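PDB 2IM9: DUF1460 domain-containing protein from Legionella pneumophila subsp. pneumophila, which is of unknown function but has an N-acetylmuramoyl-L-alanine amidase-like domain of the peptidase CA clan, consistent with hydrolysis of amide bonds in peptidoglycan. Local coordinates for residues C117-H120 with T121-N125; D140-N143 with Y144-R148; I222-T225 with A226-S229; S286-G289 with K290-V294. All coordinates share one frame; numbering follows the deposited sequence. Where two conformers were deposited one is given.

Interaction 1: residues C117-H120 with T121-N125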
loop_
_atom_site.group_PDB
_atom_site.type_symbol
_atom_site.label_atom_id
_atom_site.label_comp_id
_atom_site.label_asym_id
_atom_site.label_seq_id
_atom_site.Cartn_x
_atom_site.Cartn_y
_atom_site.Cartn_z
ATOM N N CYS A 117 14.359 -5.601 3.026
ATOM C CA CYS A 117 13.190 -4.992 3.655
ATOM C C CYS A 117 11.988 -5.043 2.713
ATOM O O CYS A 117 10.859 -5.330 3.131
ATOM C CB CYS A 117 13.475 -3.537 4.039
ATOM S SG CYS A 117 14.577 -3.287 5.466
ATOM N N LEU A 118 12.234 -4.744 1.445
ATOM C CA LEU A 118 11.145 -4.743 0.468
ATOM C C LEU A 118 10.596 -6.150 0.288
ATOM O O LEU A 118 9.379 -6.346 0.278
ATOM C CB LEU A 118 11.598 -4.168 -0.879
ATOM C CG LEU A 118 10.443 -4.036 -1.889
ATOM C CD1 LEU A 118 9.373 -3.033 -1.413
ATOM C CD2 LEU A 118 10.981 -3.635 -3.264
ATOM N N LYS A 119 11.490 -7.124 0.177
ATOM C CA LYS A 119 11.054 -8.525 0.039
ATOM C C LYS A 119 10.150 -8.911 1.221
ATOM O O LYS A 119 9.078 -9.488 1.026
ATOM C CB LYS A 119 12.250 -9.477 -0.102
ATOM C CG LYS A 119 11.851 -10.902 -0.479
ATOM C CD LYS A 119 13.083 -11.786 -0.776
ATOM C CE LYS A 119 13.944 -12.022 0.444
ATOM N NZ LYS A 119 15.225 -12.720 0.053
ATOM N N HIS A 120 10.558 -8.557 2.443
ATOM C CA HIS A 120 9.766 -8.913 3.616
ATOM C C HIS A 120 8.508 -8.082 3.835
ATOM O O HIS A 120 7.663 -8.473 4.618
ATOM C CB HIS A 120 10.636 -8.925 4.880
ATOM C CG HIS A 120 11.468 -10.156 4.995
ATOM N ND1 HIS A 120 12.699 -10.279 4.387
ATOM C CD2 HIS A 120 11.226 -11.338 5.605
ATOM C CE1 HIS A 120 13.193 -11.480 4.644
ATOM N NE2 HIS A 120 12.319 -12.138 5.385
ATOM N N THR A 121 8.377 -6.950 3.148
ATOM C CA THR A 121 7.179 -6.123 3.257
ATOM C C THR A 121 6.153 -6.530 2.188
ATOM O O THR A 121 4.938 -6.492 2.446
ATOM C CB THR A 121 7.522 -4.603 3.125
ATOM O OG1 THR A 121 8.506 -4.246 4.109
ATOM C CG2 THR A 121 6.300 -3.750 3.380
ATOM N N ARG A 122 6.655 -6.926 1.013
ATOM C CA ARG A 122 5.808 -7.257 -0.137
ATOM C C ARG A 122 5.262 -8.665 -0.092
ATOM O O ARG A 122 4.189 -8.915 -0.644
ATOM C CB ARG A 122 6.574 -7.103 -1.454
ATOM C CG ARG A 122 6.826 -5.676 -1.872
ATOM C CD ARG A 122 7.399 -5.696 -3.312
ATOM N NE ARG A 122 6.360 -6.054 -4.280
ATOM C CZ ARG A 122 6.554 -6.842 -5.336
ATOM N NH1 ARG A 122 7.760 -7.379 -5.560
ATOM N NH2 ARG A 122 5.537 -7.102 -6.164
ATOM N N TYR A 123 5.998 -9.572 0.558
ATOM C CA TYR A 123 5.668 -11.001 0.569
ATOM C C TYR A 123 5.578 -11.539 1.983
ATOM O O TYR A 123 6.375 -11.189 2.836
ATOM C CB TYR A 123 6.730 -11.817 -0.168
ATOM C CG TYR A 123 6.880 -11.427 -1.617
ATOM C CD1 TYR A 123 6.070 -11.996 -2.602
ATOM C CD2 TYR A 123 7.832 -10.492 -1.998
ATOM C CE1 TYR A 123 6.201 -11.623 -3.947
ATOM C CE2 TYR A 123 7.978 -10.108 -3.322
ATOM C CZ TYR A 123 7.156 -10.668 -4.285
ATOM O OH TYR A 123 7.328 -10.286 -5.588
ATOM N N LYS A 124 4.627 -12.430 2.205
ATOM C CA LYS A 124 4.536 -13.156 3.474
ATOM C C LYS A 124 5.849 -13.893 3.783
ATOM O O LYS A 124 6.316 -14.712 2.982
ATOM C CB LYS A 124 3.363 -14.136 3.413
ATOM C CG LYS A 124 3.084 -14.847 4.712
ATOM C CD LYS A 124 2.113 -15.992 4.513
ATOM C CE LYS A 124 2.011 -16.843 5.781
ATOM N NZ LYS A 124 0.948 -17.897 5.628
ATOM N N ASN A 125 6.434 -13.591 4.951
ATOM C CA ASN A 125 7.739 -14.132 5.388
ATOM C C ASN A 125 8.903 -13.941 4.421
ATOM O O ASN A 125 9.912 -14.678 4.482
ATOM C CB ASN A 125 7.626 -15.610 5.785
ATOM C CG ASN A 125 6.547 -15.850 6.822
ATOM O OD1 ASN A 125 6.467 -15.135 7.827
ATOM N ND2 ASN A 125 5.691 -16.843 6.568
#

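Interaction 2: residues D140-N143 with Y144-R148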
loop_
_atom_site.group_PDB
_atom_site.type_symbol
_atom_site.label_atom_id
_atom_site.label_comp_id
_atom_site.label_asym_id
_atom_site.label_seq_id
_atom_site.Cartn_x
_atom_site.Cartn_y
_atom_site.Cartn_z
ATOM N N ASP A 140 -3.787 -9.380 4.154
ATOM C CA ASP A 140 -2.383 -9.711 3.901
ATOM C C ASP A 140 -1.451 -8.632 4.457
ATOM O O ASP A 140 -0.706 -8.866 5.404
ATOM C CB ASP A 140 -2.101 -9.871 2.408
ATOM C CG ASP A 140 -2.830 -11.038 1.778
ATOM O OD1 ASP A 140 -3.023 -12.086 2.435
ATOM O OD2 ASP A 140 -3.169 -10.906 0.591
ATOM N N TRP A 141 -1.481 -7.447 3.853
ATOM C CA TRP A 141 -0.435 -6.451 4.102
ATOM C C TRP A 141 -0.501 -5.892 5.511
ATOM O O TRP A 141 0.506 -5.943 6.252
ATOM C CB TRP A 141 -0.522 -5.312 3.075
ATOM C CG TRP A 141 0.687 -4.404 3.030
ATOM C CD1 TRP A 141 1.883 -4.656 2.404
ATOM C CD2 TRP A 141 0.792 -3.077 3.569
ATOM N NE1 TRP A 141 2.737 -3.587 2.559
ATOM C CE2 TRP A 141 2.099 -2.605 3.275
ATOM C CE3 TRP A 141 -0.075 -2.259 4.295
ATOM C CZ2 TRP A 141 2.546 -1.338 3.664
ATOM C CZ3 TRP A 141 0.367 -0.992 4.690
ATOM C CH2 TRP A 141 1.670 -0.539 4.363
ATOM N N ASN A 142 -1.655 -5.334 5.889
ATOM C CA ASN A 142 -1.805 -4.842 7.264
ATOM C C ASN A 142 -1.509 -5.968 8.264
ATOM O O ASN A 142 -0.733 -5.787 9.207
ATOM C CB ASN A 142 -3.227 -4.341 7.518
ATOM C CG ASN A 142 -3.515 -2.997 6.880
ATOM O OD1 ASN A 142 -2.639 -2.350 6.299
ATOM N ND2 ASN A 142 -4.757 -2.553 7.016
ATOM N N ASN A 143 -2.135 -7.122 8.064
ATOM C CA ASN A 143 -2.014 -8.225 9.024
ATOM C C ASN A 143 -0.560 -8.653 9.245
ATOM O O ASN A 143 -0.063 -8.661 10.384
ATOM C CB ASN A 143 -2.872 -9.403 8.554
ATOM C CG ASN A 143 -2.713 -10.619 9.431
ATOM O OD1 ASN A 143 -3.074 -10.598 10.600
ATOM N ND2 ASN A 143 -2.142 -11.683 8.868
ATOM N N TYR A 144 0.121 -8.965 8.150
ATOM C CA TYR A 144 1.492 -9.466 8.231
ATOM C C TYR A 144 2.484 -8.412 8.690
ATOM O O TYR A 144 3.403 -8.723 9.465
ATOM C CB TYR A 144 1.931 -10.136 6.921
ATOM C CG TYR A 144 1.235 -11.457 6.689
ATOM C CD1 TYR A 144 1.287 -12.469 7.651
ATOM C CD2 TYR A 144 0.515 -11.694 5.522
ATOM C CE1 TYR A 144 0.633 -13.680 7.459
ATOM C CE2 TYR A 144 -0.145 -12.903 5.320
ATOM C CZ TYR A 144 -0.080 -13.890 6.295
ATOM O OH TYR A 144 -0.713 -15.090 6.107
ATOM N N ASN A 145 2.305 -7.169 8.245
ATOM C CA ASN A 145 3.251 -6.126 8.632
ATOM C C ASN A 145 3.035 -5.629 10.064
ATOM O O ASN A 145 3.968 -5.133 10.693
ATOM C CB ASN A 145 3.324 -5.012 7.572
ATOM C CG ASN A 145 4.048 -5.467 6.314
ATOM O OD1 ASN A 145 5.194 -5.919 6.375
ATOM N ND2 ASN A 145 3.379 -5.369 5.160
ATOM N N GLN A 146 1.823 -5.803 10.584
ATOM C CA GLN A 146 1.562 -5.547 11.999
ATOM C C GLN A 146 2.168 -6.667 12.830
ATOM O O GLN A 146 2.871 -6.402 13.822
ATOM C CB GLN A 146 0.065 -5.420 12.280
ATOM C CG GLN A 146 -0.533 -4.080 11.864
ATOM C CD GLN A 146 -2.056 -4.122 11.717
ATOM O OE1 GLN A 146 -2.676 -3.190 11.166
ATOM N NE2 GLN A 146 -2.665 -5.209 12.178
ATOM N N LYS A 147 1.927 -7.907 12.404
ATOM C CA LYS A 147 2.412 -9.087 13.147
ATOM C C LYS A 147 3.926 -9.074 13.319
ATOM O O LYS A 147 4.438 -9.431 14.390
ATOM C CB LYS A 147 1.903 -10.402 12.522
ATOM C CG LYS A 147 0.391 -10.624 12.712
ATOM C CD LYS A 147 0.043 -11.644 13.799
ATOM C CE LYS A 147 -1.475 -11.694 14.070
ATOM N NZ LYS A 147 -2.312 -12.042 12.863
ATOM N N ARG A 148 4.644 -8.600 12.306
ATOM C CA ARG A 148 6.098 -8.603 12.371
ATOM C C ARG A 148 6.683 -7.311 12.949
ATOM O O ARG A 148 7.903 -7.135 13.019
ATOM C CB ARG A 148 6.690 -8.949 11.021
ATOM C CG ARG A 148 6.633 -7.853 10.026
ATOM C CD ARG A 148 7.030 -8.410 8.699
ATOM N NE ARG A 148 7.134 -7.337 7.731
ATOM C CZ ARG A 148 8.263 -6.706 7.430
ATOM N NH1 ARG A 148 9.398 -7.056 8.012
ATOM N NH2 ARG A 148 8.246 -5.731 6.530
#

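Interaction 3: residues I222-T225 with A226-S229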
loop_
_atom_site.group_PDB
_atom_site.type_symbol
_atom_site.label_atom_id
_atom_site.label_comp_id
_atom_site.label_asym_id
_atom_site.label_seq_id
_atom_site.Cartn_x
_atom_site.Cartn_y
_atom_site.Cartn_z
ATOM N N ILE A 222 -12.060 5.749 10.767
ATOM C CA ILE A 222 -12.712 6.960 11.250
ATOM C C ILE A 222 -13.681 7.358 10.155
ATOM O O ILE A 222 -13.271 7.606 9.017
ATOM C CB ILE A 222 -11.715 8.094 11.454
ATOM C CG1 ILE A 222 -10.634 7.696 12.465
ATOM C CG2 ILE A 222 -12.421 9.352 11.997
ATOM C CD1 ILE A 222 -9.508 8.696 12.506
ATOM N N PRO A 223 -14.977 7.412 10.484
ATOM C CA PRO A 223 -16.014 7.693 9.497
ATOM C C PRO A 223 -16.094 9.168 9.094
ATOM O O PRO A 223 -15.775 10.052 9.903
ATOM C CB PRO A 223 -17.294 7.317 10.247
ATOM C CG PRO A 223 -16.990 7.580 11.634
ATOM C CD PRO A 223 -15.556 7.180 11.822
ATOM N N PHE A 224 -16.558 9.422 7.871
ATOM C CA PHE A 224 -16.747 10.790 7.391
ATOM C C PHE A 224 -17.805 11.523 8.208
ATOM O O PHE A 224 -17.763 12.753 8.316
ATOM C CB PHE A 224 -17.113 10.837 5.903
ATOM C CG PHE A 224 -16.008 10.395 4.979
ATOM C CD1 PHE A 224 -14.671 10.593 5.306
ATOM C CD2 PHE A 224 -16.321 9.789 3.757
ATOM C CE1 PHE A 224 -13.659 10.189 4.444
ATOM C CE2 PHE A 224 -15.328 9.401 2.882
ATOM C CZ PHE A 224 -13.978 9.585 3.230
ATOM N N THR A 225 -18.738 10.774 8.786
ATOM C CA THR A 225 -19.753 11.380 9.657
ATOM C C THR A 225 -19.105 12.061 10.872
ATOM O O THR A 225 -19.693 12.984 11.466
ATOM C CB THR A 225 -20.787 10.349 10.133
ATOM O OG1 THR A 225 -20.111 9.270 10.801
ATOM C CG2 THR A 225 -21.580 9.820 8.947
ATOM N N ALA A 226 -17.905 11.610 11.240
ATOM C CA ALA A 226 -17.137 12.218 12.328
ATOM C C ALA A 226 -16.196 13.297 11.801
ATOM O O ALA A 226 -16.136 14.396 12.333
ATOM C CB ALA A 226 -16.355 11.148 13.092
ATOM N N LEU A 227 -15.464 12.976 10.740
ATOM C CA LEU A 227 -14.448 13.876 10.206
ATOM C C LEU A 227 -15.062 15.128 9.601
ATOM O O LEU A 227 -14.400 16.162 9.511
ATOM C CB LEU A 227 -13.608 13.165 9.148
ATOM C CG LEU A 227 -12.626 12.115 9.659
ATOM C CD1 LEU A 227 -12.046 11.382 8.455
ATOM C CD2 LEU A 227 -11.499 12.751 10.459
ATOM N N PHE A 228 -16.323 15.014 9.184
ATOM C CA PHE A 228 -17.054 16.147 8.630
ATOM C C PHE A 228 -18.373 16.364 9.352
ATOM O O PHE A 228 -19.366 16.743 8.730
ATOM C CB PHE A 228 -17.261 15.967 7.124
ATOM C CG PHE A 228 -15.983 15.961 6.367
ATOM C CD1 PHE A 228 -15.384 17.156 5.970
ATOM C CD2 PHE A 228 -15.334 14.758 6.113
ATOM C CE1 PHE A 228 -14.180 17.155 5.297
ATOM C CE2 PHE A 228 -14.103 14.739 5.432
ATOM C CZ PHE A 228 -13.527 15.942 5.028
ATOM N N SER A 229 -18.386 16.116 10.660
ATOM C CA SER A 229 -19.575 16.421 11.473
ATOM C C SER A 229 -19.980 17.881 11.263
ATOM O O SER A 229 -19.116 18.761 11.140
ATOM C CB SER A 229 -19.310 16.155 12.958
ATOM O OG SER A 229 -18.229 16.953 13.423
#

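Interaction 4: residues S286-G289 with K290-V294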
loop_
_atom_site.group_PDB
_atom_site.type_symbol
_atom_site.label_atom_id
_atom_site.label_comp_id
_atom_site.label_asym_id
_atom_site.label_seq_id
_atom_site.Cartn_x
_atom_site.Cartn_y
_atom_site.Cartn_z
ATOM N N SER A 286 -3.780 7.649 -9.772
ATOM C CA SER A 286 -4.220 7.316 -11.129
ATOM C C SER A 286 -4.940 8.494 -11.784
ATOM O O SER A 286 -4.905 8.650 -13.005
ATOM C CB SER A 286 -5.133 6.097 -11.114
ATOM O OG SER A 286 -6.376 6.411 -10.511
ATOM N N GLN A 287 -5.577 9.323 -10.963
ATOM C CA GLN A 287 -6.301 10.500 -11.447
ATOM C C GLN A 287 -5.335 11.580 -11.950
ATOM O O GLN A 287 -5.541 12.157 -13.027
ATOM C CB GLN A 287 -7.203 11.043 -10.342
ATOM C CG GLN A 287 -8.027 12.263 -10.741
ATOM C CD GLN A 287 -8.626 12.985 -9.542
ATOM O OE1 GLN A 287 -8.889 12.379 -8.491
ATOM N NE2 GLN A 287 -8.846 14.291 -9.693
ATOM N N TYR A 288 -4.277 11.837 -11.181
ATOM C CA TYR A 288 -3.252 12.814 -11.569
ATOM C C TYR A 288 -2.161 12.231 -12.470
ATOM O O TYR A 288 -1.431 12.972 -13.122
ATOM C CB TYR A 288 -2.639 13.475 -10.330
ATOM C CG TYR A 288 -3.596 14.422 -9.637
ATOM C CD1 TYR A 288 -3.700 15.752 -10.048
ATOM C CD2 TYR A 288 -4.416 13.986 -8.597
ATOM C CE1 TYR A 288 -4.587 16.632 -9.429
ATOM C CE2 TYR A 288 -5.310 14.864 -7.963
ATOM C CZ TYR A 288 -5.387 16.181 -8.394
ATOM O OH TYR A 288 -6.265 17.060 -7.787
ATOM N N GLY A 289 -2.055 10.908 -12.504
ATOM C CA GLY A 289 -1.102 10.232 -13.381
ATOM C C GLY A 289 0.317 10.243 -12.838
ATOM O O GLY A 289 1.275 9.983 -13.570
ATOM N N LYS A 290 0.452 10.551 -11.552
ATOM C CA LYS A 290 1.768 10.670 -10.930
ATOM C C LYS A 290 1.656 10.707 -9.406
ATOM O O LYS A 290 0.548 10.811 -8.859
ATOM C CB LYS A 290 2.474 11.943 -11.423
ATOM C CG LYS A 290 1.804 13.239 -11.008
ATOM C CD LYS A 290 2.329 14.420 -11.824
ATOM C CE LYS A 290 2.013 15.750 -11.133
ATOM N NZ LYS A 290 2.447 16.928 -11.968
ATOM N N VAL A 291 2.801 10.631 -8.731
ATOM C CA VAL A 291 2.865 10.833 -7.279
ATOM C C VAL A 291 2.645 12.313 -6.994
ATOM O O VAL A 291 3.385 13.159 -7.496
ATOM C CB VAL A 291 4.219 10.373 -6.703
ATOM C CG1 VAL A 291 4.322 10.715 -5.203
ATOM C CG2 VAL A 291 4.406 8.859 -6.920
ATOM N N VAL A 292 1.619 12.607 -6.197
ATOM C CA VAL A 292 1.265 13.995 -5.870
ATOM C C VAL A 292 1.010 14.202 -4.383
ATOM O O VAL A 292 0.770 13.242 -3.662
ATOM C CB VAL A 292 -0.012 14.455 -6.639
ATOM C CG1 VAL A 292 0.230 14.448 -8.139
ATOM C CG2 VAL A 292 -1.260 13.620 -6.255
ATOM N N ASP A 293 1.064 15.468 -3.956
ATOM C CA ASP A 293 0.550 15.925 -2.664
ATOM C C ASP A 293 -0.791 16.605 -2.885
ATOM O O ASP A 293 -0.885 17.512 -3.718
ATOM C CB ASP A 293 1.490 16.988 -2.072
ATOM C CG ASP A 293 2.667 16.393 -1.349
ATOM O OD1 ASP A 293 2.665 15.166 -1.156
ATOM O OD2 ASP A 293 3.590 17.148 -0.971
ATOM N N VAL A 294 -1.822 16.174 -2.163
ATOM C CA VAL A 294 -3.117 16.874 -2.188
ATOM C C VAL A 294 -3.573 17.130 -0.746
ATOM O O VAL A 294 -3.303 16.323 0.140
ATOM C CB VAL A 294 -4.228 16.091 -2.953
ATOM C CG1 VAL A 294 -3.859 15.856 -4.424
ATOM C CG2 VAL A 294 -4.557 14.783 -2.240
#

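Interaction 1: residues C117-H120 with T121-N125
Thr121 turns its hydroxyl back onto the preceding turn of the helix, where OG1 gives a hydrogen bond of 2.8 Å to Cys117 O. The donor stands above the carbonyl plane of Cys117, and chi1 of -56°, which sets OG1 beside the threonine's own backbone N, is what brings it there; the N-H of Thr121 adds a weak bond to the same oxygen. At the next residue, Leu118 O accepts twice: Arg122 N approaches almost end-on at 2.9 Å, while Thr121 N comes from well above the carbonyl plane at 3.1 Å. The buried side is the tight one. There Leu118, its CG anti to the backbone N (chi1 -175°), slants across the aliphatic part of Arg122, CD1 lying 3.7 Å from Arg122 CG. The guanidinium goes on to Gly75 O. Tyr123, the first residue to leave helical geometry, still bonds through N to Lys119 O, which also lies in plane at the edge of the Tyr123 ring, 3.4 Å from CD2; the Tyr123 hydroxyl hydrogen-bonds Glu76. The other side is loose. His120, held through ND1 by Glu116 O, only approaches Asn125 O obliquely, at 3.6 Å from NE2. This C-terminal end of helix 111-122 rests on helix 95-107 through Ser104 and Asn100, and the disulfide Cys117-Cys327 ties it to the C-terminal tail.

Interaction 2: residues D140-N143 with Y144-R148
Asn145 holds its amide against one face of the Trp141 indole, the two planes 70° apart, with ND2 3.1 Å above the ring and displaced toward its rim. From there ND2 makes a weak bond to Trp141 O and another to Thr121 O, while the indole NE1 is taken by Asn100. The other end of the amide is gripped side-on: Arg148 NE at 2.8 Å and NH2 at 3.1 Å both reach Asn145 OD1, which lies in the guanidinium plane, so the rotation of the amide is fixed. Tyr144, in the conformer given, has two polar neighbours. The Asp140 carboxylate runs beside its ring, pointing the same way with the planes just 8° apart, and itself forms a salt bridge with Lys176. Over a face of the same ring lies Asn143 ND2. Asn143 CG is anti to the backbone N (chi1 175°), which carries OD1 toward the next turn, where Lys147 NZ, on a chain bent at chi2 and chi4, bonds it at 2.8 Å. Asp140-Tyr144, Trp141-Asn145 and Asn143-Lys147 are i to i+4 pairs typical of a helix, here 137-147 with a wider pi-type turn at 140-142; Asn145-Arg148, i to i+3, closes its end beside strand 151-153.

Interaction 3: residues I222-T225 with A226-S229
Ile222 and Leu227 meet at about a right angle, the CG2 branch of the isoleucine set against Leu227 CG at 3.6 Å. Beside them Pro223 CG lies 3.9 Å from Ala226 CB, so the ring of the proline packs on the methyl of the first helical turn. Phe224 and Phe228 run side by side in the same direction, with Phe224 CD1 4.2 Å from Phe228 CE2, and Leu227 CD1 comes to the edge of the Phe224 ring. Behind these side chains stands the backbone. Pro223, at the N-cap position, offers its oxygen to two amides: Leu227 N at 3.1 Å, in the carbonyl plane, and Ala226 N at 3.0 Å, well above it. Phe224 O takes Phe228 N at 2.8 Å; with CG of Phe228 turned beside its own backbone N (chi1 -64°), the edge of that ring also comes to Phe224 O, in plane. Farther out, Leu300 of helix 296-303 packs on both phenylalanines, Leu237 on Ala226 and Leu227, and Ile312 of strand 311-317 on Leu227. The side-chain packing is mainly apolar, while the firm hydrogen bonds belong to the main chain: hydrophobic packing fastens the end of strand 214-223 to the helices beyond it.

Interaction 4: residues S286-G289 with K290-V294
Tyr288 lays its side chain over strand 290-295, meeting Val292 and Val294, and the residues before it shape the turn that makes this possible. Ser286 and Gln287 have helical backbone angles without the regular helical bonds; they carry the chain away from strand 278-285, and Ser286 touches Tyr69. At Tyr288 the backbone N is held by the hydroxyl of Ser285, and the side chain swings back toward the strand. Its CG lies anti to the carbonyl carbon (chi1 -71°), which directs the ring along the strand so that it passes two valines in turn. The first, Val292, crosses it at about a right angle: CG1 sits 3.7 Å from Tyr288 CB, and CG2 is 3.9 Å from CD2 of the ring. Farther out, Val294 CG1 comes obliquely to Tyr288 CE2 at 4.0 Å. Gly289 then takes positive phi (79°), a conformation that glycine adopts most easily, and with Lys290 it faces Ser285 in a G1 beta bulge. Lys290 enters the strand there, and the end of its extended chain leads away. No hydrogen bond joins residues 286-289 to 290-294, so the contact rests on van der Waals packing of an exposed aromatic against two valine side chains, whereas strand pairing with 278-285 supplies the backbone bonds, as between Val292 and Gln283.

In the fold
Following the chain, interactions 1 to 4 come strictly in series; each is a local turn within one continuous run, and none nests in or crosses another. Interaction 1 ends helix 111-122 and interaction 2 ends helix 137-147, the next helix along. These two touch, their centres 10 Å apart, with Asn145 ND2 giving a weak hydrogen bond to Thr121 O; Cys327, in disulfide with Cys117, also receives Arg148 through its backbone oxygen, so the C-terminal tail meets both. Interaction 3 turns strand 214-223 into a short helix, about 33 Å between centres from interaction 1. Interaction 4 closes the loop between strands 278-285 and 290-295, reaching the same antiparallel sheet as interaction 3 without touching it.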